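Local coordinates for protein citrate synthase (Thermotoga maritima, PDB 2P2W) that probably catalyses the condensation of oxaloacetate with acetyl-CoA and water to give citrate and CoA, a step of the tricarboxylic acid cycle, at residues L60-F63 / K64-M67. Residues are numbered along the deposited sequence; the frame is centred on the assembly and turned at random.
Sequences LEEF and KRKM
One face of the Phe-63 ring carries Met-67, whose CG sits 3.9 Å above the ring plane, displaced toward the rim. The line from the Phe-63 ring centroid to CG of Met-67 lies 20° off the ring normal, which identifies a CH-pi contact. The sulfur approaches more obliquely, SD of Met-67 being 3.4 Å from CE2 of Phe-63, a Met-aromatic contact. Over one face of the Arg-65 guanidinium lie backbone O of Glu-61 and CA of Glu-62. The Phe-63 ring, its CG placed opposite the backbone N (chi1 -174°), stands out from the helix and leans toward the following turn, where SD and CG of Met-67 meet it. Tyr-47 packs edge-to-face with the same ring, and Ile-116 touches both Phe-63 and Met-67; the i to i+4 pair belongs to the buried side of helix 57-69, which packs against helices 42-51 and 110-133. Replacing Phe-63 by alanine is likely to take away the surface that Met-67 and Tyr-47 rest on and free the thioether to turn. Regular alpha-helical bonding underlies the pair: Met-67 N reaches Phe-63 O at 3.0 Å, nearly straight. On the exposed side, Glu-61 and Arg-65 run side by side in the same direction and form a salt bridge, with a weak hydrogen bond from NH1 of Arg-65 to OE1 of Glu-61 at 3.4 Å and the carboxylate and guanidinium planes 47° apart. The ammonium of Lys-66 is salt-bridged to Glu-113 of helix 110-133.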
ATOM      1  N   LEU A  60      19.690  24.848  -8.726  1.00 24.47           N
ATOM      2  CA  LEU A  60      18.385  24.663  -9.352  1.00 24.47           C
ATOM      3  C   LEU A  60      18.541  24.286 -10.821  1.00 25.35           C
ATOM      4  O   LEU A  60      17.839  23.410 -11.324  1.00 23.96           O
ATOM      5  CB  LEU A  60      17.548  25.939  -9.244  1.00 22.71           C
ATOM      6  CG  LEU A  60      16.139  25.834  -9.843  1.00 23.19           C
ATOM      7  CD1 LEU A  60      15.387  24.691  -9.179  1.00 21.73           C
ATOM      8  CD2 LEU A  60      15.395  27.143  -9.643  1.00 24.83           C
ATOM      9  N   GLU A  61      19.463  24.957 -11.502  1.00 26.33           N
ATOM     10  CA  GLU A  61      19.714  24.692 -12.913  1.00 27.25           C
ATOM     11  C   GLU A  61      20.120  23.235 -13.110  1.00 26.01           C
ATOM     12  O   GLU A  61      19.592  22.542 -13.981  1.00 23.42           O
ATOM     13  CB  GLU A  61      20.824  25.610 -13.434  1.00 31.17           C
ATOM     14  CG  GLU A  61      20.943  25.635 -14.949  1.00 38.99           C
ATOM     15  CD  GLU A  61      22.184  26.376 -15.434  1.00 44.01           C
ATOM     16  OE1 GLU A  61      23.309  25.997 -15.032  1.00 45.71           O
ATOM     17  OE2 GLU A  61      22.029  27.337 -16.218  1.00 46.81           O
ATOM     18  N   GLU A  62      21.066  22.775 -12.297  1.00 24.91           N
ATOM     19  CA  GLU A  62      21.541  21.400 -12.380  1.00 25.52           C
ATOM     20  C   GLU A  62      20.457  20.403 -11.974  1.00 23.77           C
ATOM     21  O   GLU A  62      20.337  19.327 -12.561  1.00 20.65           O
ATOM     22  CB  GLU A  62      22.777  21.221 -11.495  1.00 29.40           C
ATOM     23  CG  GLU A  62      24.035  21.844 -12.081  1.00 35.72           C
ATOM     24  CD  GLU A  62      25.111  22.084 -11.039  1.00 40.20           C
ATOM     25  OE1 GLU A  62      25.210  21.280 -10.085  1.00 42.17           O
ATOM     26  OE2 GLU A  62      25.864  23.072 -11.181  1.00 42.22           O
ATOM     27  N   PHE A  63      19.663  20.764 -10.971  1.00 22.99           N
ATOM     28  CA  PHE A  63      18.597  19.881 -10.517  1.00 21.64           C
ATOM     29  C   PHE A  63      17.516  19.758 -11.591  1.00 21.00           C
ATOM     30  O   PHE A  63      16.939  18.687 -11.777  1.00 20.73           O
ATOM     31  CB  PHE A  63      17.985  20.403  -9.212  1.00 21.37           C
ATOM     32  CG  PHE A  63      16.978  19.466  -8.596  1.00 21.85           C
ATOM     33  CD1 PHE A  63      17.368  18.209  -8.132  1.00 23.15           C
ATOM     34  CD2 PHE A  63      15.640  19.831  -8.496  1.00 21.06           C
ATOM     35  CE1 PHE A  63      16.437  17.325  -7.578  1.00 23.99           C
ATOM     36  CE2 PHE A  63      14.698  18.957  -7.943  1.00 22.31           C
ATOM     37  CZ  PHE A  63      15.098  17.702  -7.485  1.00 23.23           C
ATOM     38  N   LYS A  64      17.239  20.852 -12.297  1.00 20.34           N
ATOM     39  CA  LYS A  64      16.225  20.817 -13.348  1.00 22.17           C
ATOM     40  C   LYS A  64      16.687  19.929 -14.493  1.00 21.34           C
ATOM     41  O   LYS A  64      15.889  19.204 -15.083  1.00 20.38           O
ATOM     42  CB  LYS A  64      15.912  22.226 -13.865  1.00 23.96           C
ATOM     43  CG  LYS A  64      14.881  22.971 -13.025  1.00 27.37           C
ATOM     44  CD  LYS A  64      14.645  24.392 -13.522  1.00 30.84           C
ATOM     45  CE  LYS A  64      14.011  24.398 -14.906  1.00 33.65           C
ATOM     46  NZ  LYS A  64      13.057  25.531 -15.077  1.00 36.94           N
ATOM     47  N   ARG A  65      17.978  19.980 -14.807  1.00 20.71           N
ATOM     48  CA  ARG A  65      18.511  19.142 -15.876  1.00 19.82           C
ATOM     49  C   ARG A  65      18.490  17.672 -15.459  1.00 20.16           C
ATOM     50  O   ARG A  65      18.301  16.786 -16.293  1.00 19.86           O
ATOM     51  CB  ARG A  65      19.943  19.559 -16.238  1.00 21.22           C
ATOM     52  CG  ARG A  65      20.035  20.904 -16.949  1.00 21.50           C
ATOM     53  CD  ARG A  65      21.291  20.972 -17.808  1.00 27.18           C
ATOM     54  NE  ARG A  65      22.508  20.813 -17.022  1.00 30.12           N
ATOM     55  CZ  ARG A  65      23.224  21.825 -16.540  1.00 34.38           C
ATOM     56  NH1 ARG A  65      22.846  23.076 -16.766  1.00 34.82           N
ATOM     57  NH2 ARG A  65      24.315  21.584 -15.826  1.00 35.89           N
ATOM     58  N   LYS A  66      18.679  17.420 -14.165  1.00 20.32           N
ATOM     59  CA  LYS A  66      18.671  16.058 -13.636  1.00 20.14           C
ATOM     60  C   LYS A  66      17.281  15.445 -13.780  1.00 20.33           C
ATOM     61  O   LYS A  66      17.124  14.348 -14.327  1.00 19.96           O
ATOM     62  CB  LYS A  66      19.072  16.053 -12.156  1.00 22.57           C
ATOM     63  CG  LYS A  66      18.973  14.678 -11.500  1.00 22.93           C
ATOM     64  CD  LYS A  66      19.468  14.698 -10.058  1.00 27.64           C
ATOM     65  CE  LYS A  66      20.982  14.731  -9.997  1.00 30.52           C
ATOM     66  NZ  LYS A  66      21.532  13.348  -9.908  1.00 34.50           N
ATOM     67  N   MET A  67      16.268  16.145 -13.274  1.00 18.85           N
ATOM     68  CA  MET A  67      14.909  15.634 -13.378  1.00 19.47           C
ATOM     69  C   MET A  67      14.526  15.453 -14.843  1.00 19.37           C
ATOM     70  O   MET A  67      13.903  14.458 -15.207  1.00 18.79           O
ATOM     71  CB  MET A  67      13.921  16.574 -12.678  1.00 19.17           C
ATOM     72  CG  MET A  67      14.056  16.565 -11.159  1.00 21.51           C
ATOM     73  SD  MET A  67      12.727  17.456 -10.326  1.00 22.54           S
ATOM     74  CE  MET A  67      11.331  16.410 -10.729  1.00 21.56           C
TER